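Local coordinates for protein Avidin/streptavidin (Shewanella denitrificans, PDB 3SZJ) that binds biotin at one end of an eight-stranded antiparallel beta barrel of the avidin family, here in a two-chain assembly, at residues K92-W97 with Q114-Q119; I61-K66 with T78-F83; D17-Y22 with G34-R39. All coordinates share one frame; numbering follows the deposited sequence.

Contact 1. Residues K92-W97 with Q114-Q119. With BTN (biotin), chain C.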
loop_
_atom_site.group_PDB
_atom_site.type_symbol
_atom_site.label_atom_id
_atom_site.label_comp_id
_atom_site.label_asym_id
_atom_site.label_seq_id
_atom_site.Cartn_x
_atom_site.Cartn_y
_atom_site.Cartn_z
ATOM N N LYS A 92 -12.957 -3.593 -14.183
ATOM C CA LYS A 92 -11.984 -4.475 -13.562
ATOM C C LYS A 92 -10.861 -3.666 -12.932
ATOM O O LYS A 92 -10.611 -2.527 -13.341
ATOM C CB LYS A 92 -11.384 -5.442 -14.573
ATOM C CG LYS A 92 -12.410 -6.409 -15.182
ATOM C CD LYS A 92 -11.764 -7.495 -16.036
ATOM C CE LYS A 92 -12.860 -8.450 -16.520
ATOM N NZ LYS A 92 -12.319 -9.553 -17.340
ATOM N N ILE A 93 -10.188 -4.257 -11.935
ATOM C CA ILE A 93 -8.989 -3.639 -11.353
ATOM C C ILE A 93 -7.884 -4.684 -11.495
ATOM O O ILE A 93 -7.965 -5.765 -10.893
ATOM C CB ILE A 93 -9.165 -3.226 -9.862
ATOM C CG1 ILE A 93 -10.358 -2.282 -9.646
ATOM C CG2 ILE A 93 -7.860 -2.587 -9.322
ATOM C CD1 ILE A 93 -10.683 -2.093 -8.184
ATOM N N SER A 94 -6.853 -4.356 -12.271
ATOM C CA SER A 94 -5.724 -5.275 -12.448
ATOM C C SER A 94 -4.578 -4.846 -11.530
ATOM O O SER A 94 -4.168 -3.677 -11.546
ATOM C CB SER A 94 -5.275 -5.261 -13.909
ATOM O OG SER A 94 -4.176 -6.132 -14.095
ATOM N N THR A 95 -4.070 -5.788 -10.717
ATOM C CA THR A 95 -3.143 -5.424 -9.634
ATOM C C THR A 95 -1.929 -6.349 -9.557
ATOM O O THR A 95 -1.958 -7.507 -10.040
ATOM C CB THR A 95 -3.822 -5.508 -8.232
ATOM O OG1 THR A 95 -4.044 -6.879 -7.883
ATOM C CG2 THR A 95 -5.136 -4.701 -8.159
ATOM N N LEU A 96 -0.874 -5.833 -8.918
ATOM C CA LEU A 96 0.247 -6.652 -8.452
ATOM C C LEU A 96 0.293 -6.453 -6.946
ATOM O O LEU A 96 0.132 -5.324 -6.444
ATOM C CB LEU A 96 1.557 -6.192 -9.068
ATOM C CG LEU A 96 1.619 -6.330 -10.593
ATOM C CD1 LEU A 96 2.950 -5.787 -11.060
ATOM C CD2 LEU A 96 1.456 -7.811 -11.018
ATOM N N TRP A 97 0.519 -7.536 -6.207
ATOM C CA TRP A 97 0.548 -7.435 -4.733
ATOM C C TRP A 97 1.854 -7.899 -4.096
ATOM O O TRP A 97 2.618 -8.675 -4.694
ATOM C CB TRP A 97 -0.618 -8.168 -4.068
ATOM C CG TRP A 97 -0.799 -9.633 -4.425
ATOM C CD1 TRP A 97 -1.636 -10.145 -5.373
ATOM C CD2 TRP A 97 -0.132 -10.752 -3.820
ATOM N NE1 TRP A 97 -1.506 -11.522 -5.418
ATOM C CE2 TRP A 97 -0.602 -11.922 -4.466
ATOM C CE3 TRP A 97 0.812 -10.874 -2.781
ATOM C CZ2 TRP A 97 -0.161 -13.214 -4.106
ATOM C CZ3 TRP A 97 1.261 -12.134 -2.437
ATOM C CH2 TRP A 97 0.774 -13.300 -3.104
ATOM N N GLN A 114 -0.153 -11.613 -8.617
ATOM C CA GLN A 114 -1.022 -10.799 -9.455
ATOM C C GLN A 114 -2.476 -11.159 -9.107
ATOM O O GLN A 114 -2.810 -12.348 -8.947
ATOM C CB GLN A 114 -0.731 -11.077 -10.951
ATOM C CG GLN A 114 -1.729 -10.418 -11.896
ATOM C CD GLN A 114 -1.483 -10.747 -13.364
ATOM O OE1 GLN A 114 -0.904 -11.795 -13.719
ATOM N NE2 GLN A 114 -1.924 -9.845 -14.230
ATOM N N ASP A 115 -3.326 -10.152 -8.955
ATOM C CA ASP A 115 -4.780 -10.371 -8.814
ATOM C C ASP A 115 -5.502 -9.457 -9.793
ATOM O O ASP A 115 -5.130 -8.293 -9.963
ATOM C CB ASP A 115 -5.304 -9.956 -7.441
ATOM C CG ASP A 115 -5.018 -10.974 -6.322
ATOM O OD1 ASP A 115 -4.710 -12.171 -6.599
ATOM O OD2 ASP A 115 -5.131 -10.549 -5.146
ATOM N N VAL A 116 -6.554 -9.981 -10.418
ATOM C CA VAL A 116 -7.461 -9.166 -11.218
ATOM C C VAL A 116 -8.832 -9.284 -10.585
ATOM O O VAL A 116 -9.334 -10.415 -10.393
ATOM C CB VAL A 116 -7.540 -9.661 -12.665
ATOM C CG1 VAL A 116 -6.287 -9.234 -13.436
ATOM C CG2 VAL A 116 -7.739 -11.173 -12.695
ATOM N N PHE A 117 -9.407 -8.126 -10.236
ATOM C CA PHE A 117 -10.735 -8.029 -9.622
ATOM C C PHE A 117 -11.758 -7.560 -10.650
ATOM O O PHE A 117 -11.472 -6.654 -11.450
ATOM C CB PHE A 117 -10.720 -7.008 -8.472
ATOM C CG PHE A 117 -9.819 -7.368 -7.326
ATOM C CD1 PHE A 117 -8.447 -7.115 -7.391
ATOM C CD2 PHE A 117 -10.327 -8.003 -6.196
ATOM C CE1 PHE A 117 -7.612 -7.429 -6.327
ATOM C CE2 PHE A 117 -9.483 -8.320 -5.126
ATOM C CZ PHE A 117 -8.120 -8.037 -5.208
ATOM N N SER A 118 -12.947 -8.158 -10.610
ATOM C CA SER A 118 -14.045 -7.752 -11.476
ATOM C C SER A 118 -15.175 -7.184 -10.637
ATOM O O SER A 118 -15.435 -7.661 -9.532
ATOM C CB SER A 118 -14.577 -8.975 -12.221
ATOM O OG SER A 118 -13.575 -9.513 -13.063
ATOM N N GLN A 119 -15.872 -6.176 -11.167
ATOM C CA GLN A 119 -17.053 -5.638 -10.471
ATOM C C GLN A 119 -18.033 -6.769 -10.134
ATOM O O GLN A 119 -18.176 -7.743 -10.895
ATOM C CB GLN A 119 -17.733 -4.577 -11.338
ATOM C CG GLN A 119 -18.484 -5.147 -12.548
ATOM C CD GLN A 119 -19.274 -4.078 -13.274
ATOM O OE1 GLN A 119 -18.701 -3.192 -13.899
ATOM N NE2 GLN A 119 -20.593 -4.132 -13.158
HETATM C C11 BTN C . -1.795 -14.504 5.058
HETATM O O11 BTN C . -1.850 -15.665 4.602
HETATM O O12 BTN C . -0.706 -14.048 5.449
HETATM C C10 BTN C . -3.030 -13.649 5.140
HETATM C C9 BTN C . -3.921 -13.810 3.895
HETATM C C8 BTN C . -3.239 -13.354 2.612
HETATM C C7 BTN C . -4.120 -13.504 1.368
HETATM C C2 BTN C . -3.399 -13.029 0.094
HETATM S S1 BTN C . -3.385 -11.359 -0.096
HETATM C C6 BTN C . -2.811 -11.565 -1.802
HETATM C C5 BTN C . -3.571 -12.719 -2.391
HETATM N N1 BTN C . -4.845 -12.334 -2.949
HETATM C C3 BTN C . -5.835 -12.876 -2.234
HETATM O O3 BTN C . -7.181 -12.603 -2.435
HETATM N N2 BTN C . -5.411 -13.705 -1.278
HETATM C C4 BTN C . -3.955 -13.608 -1.205
HETATM O O HOH W 1 -2.227 -7.488 -12.870
#

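Contact 2. Residues I61-K66 with T78-F83. With BTN (biotin), chain C.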
loop_
_atom_site.group_PDB
_atom_site.type_symbol
_atom_site.label_atom_id
_atom_site.label_comp_id
_atom_site.label_asym_id
_atom_site.label_seq_id
_atom_site.Cartn_x
_atom_site.Cartn_y
_atom_site.Cartn_z
ATOM N N ILE A 61 -4.894 2.891 -8.437
ATOM C CA ILE A 61 -5.400 2.599 -7.089
ATOM C C ILE A 61 -4.333 1.845 -6.310
ATOM O O ILE A 61 -3.637 0.993 -6.865
ATOM C CB ILE A 61 -6.754 1.814 -7.115
ATOM C CG1 ILE A 61 -7.252 1.501 -5.692
ATOM C CG2 ILE A 61 -6.668 0.551 -7.981
ATOM C CD1 ILE A 61 -8.657 0.897 -5.654
ATOM N N SER A 62 -4.186 2.168 -5.028
ATOM C CA SER A 62 -3.453 1.290 -4.112
ATOM C C SER A 62 -4.362 0.964 -2.950
ATOM O O SER A 62 -5.164 1.804 -2.530
ATOM C CB SER A 62 -2.158 1.935 -3.629
ATOM O OG SER A 62 -2.375 2.913 -2.623
ATOM N N PHE A 63 -4.263 -0.268 -2.457
ATOM C CA PHE A 63 -4.957 -0.617 -1.199
ATOM C C PHE A 63 -4.154 -1.661 -0.423
ATOM O O PHE A 63 -3.384 -2.434 -1.006
ATOM C CB PHE A 63 -6.441 -1.011 -1.437
ATOM C CG PHE A 63 -6.643 -2.216 -2.342
ATOM C CD1 PHE A 63 -6.715 -2.064 -3.730
ATOM C CD2 PHE A 63 -6.777 -3.495 -1.806
ATOM C CE1 PHE A 63 -6.925 -3.180 -4.551
ATOM C CE2 PHE A 63 -6.984 -4.614 -2.639
ATOM C CZ PHE A 63 -7.062 -4.443 -4.001
ATOM N N SER A 64 -4.288 -1.597 0.891
ATOM C CA SER A 64 -3.518 -2.449 1.779
ATOM C C SER A 64 -4.405 -2.959 2.907
ATOM O O SER A 64 -5.216 -2.209 3.440
ATOM C CB SER A 64 -2.351 -1.646 2.383
ATOM O OG SER A 64 -1.463 -2.463 3.138
ATOM N N THR A 65 -4.225 -4.251 3.228
ATOM C CA THR A 65 -4.998 -4.920 4.276
ATOM C C THR A 65 -4.037 -5.420 5.353
ATOM O O THR A 65 -2.993 -6.015 5.036
ATOM C CB THR A 65 -5.740 -6.125 3.697
ATOM O OG1 THR A 65 -4.794 -7.024 3.120
ATOM C CG2 THR A 65 -6.719 -5.681 2.623
ATOM N N LYS A 66 -4.372 -5.153 6.621
ATOM C CA LYS A 66 -3.647 -5.724 7.762
ATOM C C LYS A 66 -4.401 -6.954 8.250
ATOM O O LYS A 66 -5.586 -6.864 8.594
ATOM C CB LYS A 66 -3.503 -4.710 8.900
ATOM C CG LYS A 66 -2.919 -5.282 10.200
ATOM C CD LYS A 66 -2.659 -4.190 11.239
ATOM C CE LYS A 66 -2.268 -4.803 12.560
ATOM N NZ LYS A 66 -1.843 -3.736 13.515
ATOM N N THR A 78 -0.796 -7.162 3.383
ATOM C CA THR A 78 -0.707 -7.175 1.906
ATOM C C THR A 78 -0.967 -5.782 1.346
ATOM O O THR A 78 -1.824 -5.058 1.852
ATOM C CB THR A 78 -1.697 -8.179 1.297
ATOM O OG1 THR A 78 -1.401 -9.457 1.860
ATOM C CG2 THR A 78 -1.518 -8.267 -0.238
ATOM N N SER A 79 -0.184 -5.424 0.326
ATOM C CA SER A 79 -0.343 -4.183 -0.416
ATOM C C SER A 79 -0.576 -4.514 -1.887
ATOM O O SER A 79 0.190 -5.269 -2.471
ATOM C CB SER A 79 0.938 -3.356 -0.276
ATOM O OG SER A 79 0.909 -2.175 -1.049
ATOM N N TRP A 80 -1.621 -3.931 -2.470
ATOM C CA TRP A 80 -1.887 -4.047 -3.899
ATOM C C TRP A 80 -1.674 -2.693 -4.575
ATOM O O TRP A 80 -2.069 -1.637 -4.032
ATOM C CB TRP A 80 -3.345 -4.437 -4.140
ATOM C CG TRP A 80 -3.799 -5.851 -3.771
ATOM C CD1 TRP A 80 -3.974 -6.914 -4.631
ATOM C CD2 TRP A 80 -4.185 -6.325 -2.461
ATOM N NE1 TRP A 80 -4.451 -8.023 -3.931
ATOM C CE2 TRP A 80 -4.590 -7.681 -2.605
ATOM C CE3 TRP A 80 -4.257 -5.720 -1.181
ATOM C CZ2 TRP A 80 -5.064 -8.433 -1.516
ATOM C CZ3 TRP A 80 -4.703 -6.480 -0.098
ATOM C CH2 TRP A 80 -5.109 -7.813 -0.272
ATOM N N SER A 81 -1.088 -2.726 -5.778
ATOM C CA SER A 81 -1.006 -1.543 -6.650
ATOM C C SER A 81 -1.637 -1.943 -7.970
ATOM O O SER A 81 -1.329 -3.017 -8.489
ATOM C CB SER A 81 0.452 -1.160 -6.911
ATOM O OG SER A 81 1.133 -0.885 -5.706
ATOM N N GLY A 82 -2.480 -1.090 -8.543
ATOM C CA GLY A 82 -3.072 -1.483 -9.813
ATOM C C GLY A 82 -3.845 -0.382 -10.482
ATOM O O GLY A 82 -3.736 0.782 -10.132
ATOM N N PHE A 83 -4.638 -0.766 -11.470
ATOM C CA PHE A 83 -5.296 0.248 -12.297
ATOM C C PHE A 83 -6.634 -0.295 -12.758
ATOM O O PHE A 83 -6.806 -1.508 -12.971
ATOM C CB PHE A 83 -4.408 0.636 -13.494
ATOM C CG PHE A 83 -3.948 -0.552 -14.288
ATOM C CD1 PHE A 83 -2.774 -1.219 -13.941
ATOM C CD2 PHE A 83 -4.723 -1.041 -15.363
ATOM C CE1 PHE A 83 -2.350 -2.347 -14.642
ATOM C CE2 PHE A 83 -4.309 -2.172 -16.085
ATOM C CZ PHE A 83 -3.122 -2.839 -15.727
HETATM C C11 BTN C . -1.795 -14.504 5.058
HETATM O O11 BTN C . -1.850 -15.665 4.602
HETATM O O12 BTN C . -0.706 -14.048 5.449
HETATM C C10 BTN C . -3.030 -13.649 5.140
HETATM C C9 BTN C . -3.921 -13.810 3.895
HETATM C C8 BTN C . -3.239 -13.354 2.612
HETATM C C7 BTN C . -4.120 -13.504 1.368
HETATM C C2 BTN C . -3.399 -13.029 0.094
HETATM S S1 BTN C . -3.385 -11.359 -0.096
HETATM C C6 BTN C . -2.811 -11.565 -1.802
HETATM C C5 BTN C . -3.571 -12.719 -2.391
HETATM N N1 BTN C . -4.845 -12.334 -2.949
HETATM C C3 BTN C . -5.835 -12.876 -2.234
HETATM O O3 BTN C . -7.181 -12.603 -2.435
HETATM N N2 BTN C . -5.411 -13.705 -1.278
HETATM C C4 BTN C . -3.955 -13.608 -1.205
#

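Contact 3. Residues D17-Y22 with G34-R39. With BTN (biotin), chain C.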
loop_
_atom_site.group_PDB
_atom_site.type_symbol
_atom_site.label_atom_id
_atom_site.label_comp_id
_atom_site.label_asym_id
_atom_site.label_seq_id
_atom_site.Cartn_x
_atom_site.Cartn_y
_atom_site.Cartn_z
ATOM N N ASP A 17 -9.625 -15.730 -7.348
ATOM C CA ASP A 17 -9.660 -16.725 -6.268
ATOM C C ASP A 17 -10.933 -16.627 -5.431
ATOM O O ASP A 17 -11.130 -17.395 -4.492
ATOM C CB ASP A 17 -8.427 -16.584 -5.379
ATOM C CG ASP A 17 -7.212 -17.203 -6.002
ATOM O OD1 ASP A 17 -7.074 -18.448 -5.932
ATOM O OD2 ASP A 17 -6.396 -16.464 -6.591
ATOM N N GLY A 18 -11.815 -15.706 -5.801
ATOM C CA GLY A 18 -13.057 -15.529 -5.069
ATOM C C GLY A 18 -13.016 -14.538 -3.906
ATOM O O GLY A 18 -14.011 -14.379 -3.179
ATOM N N SER A 19 -11.875 -13.880 -3.712
ATOM C CA SER A 19 -11.745 -12.916 -2.624
ATOM C C SER A 19 -12.458 -11.630 -2.988
ATOM O O SER A 19 -12.496 -11.236 -4.161
ATOM C CB SER A 19 -10.270 -12.606 -2.348
ATOM O OG SER A 19 -9.585 -13.805 -2.034
ATOM N N THR A 20 -13.015 -10.952 -1.984
ATOM C CA THR A 20 -13.785 -9.740 -2.231
ATOM C C THR A 20 -13.159 -8.515 -1.584
ATOM O O THR A 20 -12.813 -8.550 -0.405
ATOM C CB THR A 20 -15.204 -9.901 -1.699
ATOM O OG1 THR A 20 -15.800 -11.043 -2.318
ATOM C CG2 THR A 20 -16.042 -8.669 -2.041
ATOM N N LEU A 21 -13.021 -7.446 -2.375
ATOM C CA LEU A 21 -12.691 -6.113 -1.879
ATOM C C LEU A 21 -13.954 -5.292 -1.817
ATOM O O LEU A 21 -14.642 -5.138 -2.833
ATOM C CB LEU A 21 -11.695 -5.396 -2.821
ATOM C CG LEU A 21 -11.507 -3.890 -2.547
ATOM C CD1 LEU A 21 -10.746 -3.652 -1.215
ATOM C CD2 LEU A 21 -10.749 -3.250 -3.715
ATOM N N TYR A 22 -14.235 -4.743 -0.643
ATOM C CA TYR A 22 -15.329 -3.784 -0.489
ATOM C C TYR A 22 -14.709 -2.413 -0.301
ATOM O O TYR A 22 -14.049 -2.162 0.713
ATOM C CB TYR A 22 -16.192 -4.102 0.746
ATOM C CG TYR A 22 -16.962 -5.392 0.665
ATOM C CD1 TYR A 22 -16.601 -6.495 1.432
ATOM C CD2 TYR A 22 -18.084 -5.485 -0.151
ATOM C CE1 TYR A 22 -17.336 -7.680 1.357
ATOM C CE2 TYR A 22 -18.815 -6.643 -0.228
ATOM C CZ TYR A 22 -18.442 -7.736 0.510
ATOM O OH TYR A 22 -19.204 -8.890 0.424
ATOM N N GLY A 34 -11.959 0.452 3.395
ATOM C CA GLY A 34 -12.851 -0.647 3.030
ATOM C C GLY A 34 -12.579 -1.870 3.869
ATOM O O GLY A 34 -11.991 -1.795 4.977
ATOM N N SER A 35 -13.036 -2.998 3.343
ATOM C CA SER A 35 -12.780 -4.270 3.998
ATOM C C SER A 35 -12.503 -5.333 2.938
ATOM O O SER A 35 -12.811 -5.155 1.760
ATOM C CB SER A 35 -13.955 -4.652 4.889
ATOM O OG SER A 35 -15.075 -4.937 4.098
ATOM N N TYR A 36 -11.864 -6.431 3.346
ATOM C CA TYR A 36 -11.430 -7.446 2.397
ATOM C C TYR A 36 -11.737 -8.812 2.975
ATOM O O TYR A 36 -11.476 -9.048 4.169
ATOM C CB TYR A 36 -9.914 -7.326 2.200
ATOM C CG TYR A 36 -9.387 -8.065 0.991
ATOM C CD1 TYR A 36 -9.028 -9.425 1.069
ATOM C CD2 TYR A 36 -9.238 -7.405 -0.235
ATOM C CE1 TYR A 36 -8.550 -10.107 -0.061
ATOM C CE2 TYR A 36 -8.764 -8.065 -1.349
ATOM C CZ TYR A 36 -8.429 -9.408 -1.276
ATOM O OH TYR A 36 -7.940 -10.027 -2.400
ATOM N N ILE A 37 -12.248 -9.716 2.132
ATOM C CA ILE A 37 -12.455 -11.112 2.565
ATOM C C ILE A 37 -11.641 -11.999 1.647
ATOM O O ILE A 37 -11.885 -12.029 0.432
ATOM C CB ILE A 37 -13.952 -11.535 2.524
ATOM C CG1 ILE A 37 -14.797 -10.663 3.461
ATOM C CG2 ILE A 37 -14.103 -13.027 2.871
ATOM C CD1 ILE A 37 -16.303 -10.964 3.367
ATOM N N ASN A 38 -10.663 -12.702 2.219
ATOM C CA ASN A 38 -9.802 -13.597 1.468
ATOM C C ASN A 38 -10.457 -14.964 1.340
ATOM O O ASN A 38 -10.939 -15.536 2.335
ATOM C CB ASN A 38 -8.463 -13.721 2.239
ATOM C CG ASN A 38 -7.560 -14.789 1.691
ATOM O OD1 ASN A 38 -7.383 -14.916 0.479
ATOM N ND2 ASN A 38 -6.952 -15.581 2.603
ATOM N N ARG A 39 -10.415 -15.502 0.119
ATOM C CA ARG A 39 -10.910 -16.868 -0.159
ATOM C C ARG A 39 -9.914 -17.690 -0.972
ATOM O O ARG A 39 -10.295 -18.703 -1.572
ATOM C CB ARG A 39 -12.285 -16.837 -0.835
ATOM C CG ARG A 39 -13.327 -16.159 0.031
ATOM C CD ARG A 39 -14.726 -16.323 -0.527
ATOM N NE ARG A 39 -15.714 -15.572 0.244
ATOM C CZ ARG A 39 -16.027 -14.297 0.037
ATOM N NH1 ARG A 39 -15.415 -13.600 -0.922
ATOM N NH2 ARG A 39 -16.944 -13.707 0.799
HETATM C C11 BTN C . -1.795 -14.504 5.058
HETATM O O11 BTN C . -1.850 -15.665 4.602
HETATM O O12 BTN C . -0.706 -14.048 5.449
HETATM C C10 BTN C . -3.030 -13.649 5.140
HETATM C C9 BTN C . -3.921 -13.810 3.895
HETATM C C8 BTN C . -3.239 -13.354 2.612
HETATM C C7 BTN C . -4.120 -13.504 1.368
HETATM C C2 BTN C . -3.399 -13.029 0.094
HETATM S S1 BTN C . -3.385 -11.359 -0.096
HETATM C C6 BTN C . -2.811 -11.565 -1.802
HETATM C C5 BTN C . -3.571 -12.719 -2.391
HETATM N N1 BTN C . -4.845 -12.334 -2.949
HETATM C C3 BTN C . -5.835 -12.876 -2.234
HETATM O O3 BTN C . -7.181 -12.603 -2.435
HETATM N N2 BTN C . -5.411 -13.705 -1.278
HETATM C C4 BTN C . -3.955 -13.608 -1.205
HETATM O O HOH W 2 -11.148 -19.731 -3.727
HETATM O O HOH W 3 -18.205 -11.423 0.099
#

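Contact 1. Residues K92-W97 with Q114-Q119
Thr95 and Asp115 face each other across the last hairpin of the avidin barrel, where strand 91-101 runs antiparallel to strand 111-119. Backbone bonds come first. Ile93 pairs with Phe117, and Thr95 with Asp115, as hydrogen-bonded pairs. Asp115 O is gripped twice by one residue: Thr95 N meets it nearly along the C=O axis, while Thr95 OG1 donates from well off that axis at 2.7 Å. The hydroxyl reaches this oxygen because OG1 stands between the backbone N and the carbonyl carbon (chi1 71°), and threonine suits a buried strand position where its own OH must be satisfied.

Ligand contacts gather at the barrel end. Asp115 OD2 accepts from biotin N1 at 2.8 Å, in a nearly straight N-H...O bond (175°); Trp80 NE1 also donates to OD2, and Gln16 NE2 to OD1, which should hold the carboxylate against rotation. Trp97 turns one face to the ligand, with biotin C6 centred 3.4 Å above the ring plane, a broad apolar surface suited to the carbons of the bicyclic ring. Its ring lies at 43° to the Asp115 carboxylate.

Phe117 and Ile93 pack more loosely on the same inward face, with Ile93 CB 4.3 Å from Phe117 CB. The Phe117 ring turns its edge to the partner strand, with Ile93 O in its plane, and CE1 lies 3.9 Å from Thr95 OG1.

On the other face, that of Lys92, Ser94 and Leu96, Leu96 CD2 touches Gln114 CB, and Pro107 of the second subunit packs on Ser94 and Gln114. Here one water links three groups: it donates to Thr95 O, bonds to Ser94 OG, and accepts from Gln114 NE2 at 2.7 Å.

Contact 2. Residues I61-K66 with T78-F83
The indole of Trp80 is sandwiched inside the avidin barrel, in the hairpin of strands 60-68 and 73-86: Phe63 CE2 sits 3.2 Å above one face, Thr78 CG2 lies over the opposite face, and Phe63 O and Thr65 CB meet the edge in plane. The Phe63 ring is nearly parallel to the five-membered ring (17°) but slid aside, and receives Trp80 CB over its own face as a CH-pi contact. Phe63 gets there because CG stands between its backbone N and carbonyl carbon (chi1 60°). Thr65 OG1 approaches the indole rim at CZ3, 3.3 Å away. Biotin S1 lies 3.7 Å from Trp80 CZ2, and NE1 donates to Asp115. An alanine in place of Trp80 would probably deprive Asp115 of that donor, the biotin sulfur of its aromatic neighbour and Phe63 of the indole surface it packs on.

Thr78 reaches the ligand too, with OG1 3.4 Å from biotin S1, while its hydroxyl is bonded to Trp67 NE1. On the outer face small serines suit close contact with the second subunit. Ser64 OG is hydrogen-bonded to Ser62 OG of that subunit and donates to Thr78 O at 2.9 Å, from above the carbonyl plane.

Contact 3. Residues D17-Y22 with G34-R39
Arg39 reaches back over Gly18 and Thr20 at the open end of the avidin barrel, where strand 20-26 pairs antiparallel with strand 31-37. Its CB lies 3.8 Å from Gly18 O, and CG and CD run past the same oxygen. The chain is extended from CG to NE, which carries the guanidinium alongside Thr20. There NH1 donates to Gly18 O at 2.8 Å and to Thr20 OG1 at 2.9 Å, both partners close to the guanidinium plane, while Ile37 CG2 covers the centre of one face. NH2 donates to a water that also bonds Tyr22 OH. Arginine suits this rim, since its flat, many-donor head can bind two oxygens and still meet solvent. Gly18 has a positive phi (90°), a backbone shape in which a side chain would collide with the carbonyl oxygen of Asp17, so glycine fits.

The same hairpin end binds the ureido group of biotin. Ser19 OG accepts from Arg39 N and donates to biotin O3, a small hydroxyl serving both turn and ligand. Asn38 OD1 accepts from biotin N2 at 2.9 Å. With CG anti to the backbone N (chi1 -165°), Tyr36 turns its ring toward the neighbouring strand; Thr20 O lies over one face, toward the rim, and Tyr36 OH donates to biotin O3 at 2.7 Å.

Overall arrangement
From the N terminus, contact 3 closes first, joining strands 20-26 and 31-37; contact 2 follows with strands 60-68 and 73-86, and contact 1 ends the series with strands 91-101 and 111-119. Each closes its own hairpin loop before the next begins, and none nests or crosses. Strands 73-86 and 91-101 are neighbours, so contacts 1 and 2 adjoin within the sheet, through the probable hydrogen bond from Leu96 N to Ser81 O, while contact 3 meets both across the barrel interior: Tyr36 OH lies 3.4 Å from Phe117 CZ and also packs on Trp80. All three line one biotin pocket, and contacts 1 and 2 also face the second subunit.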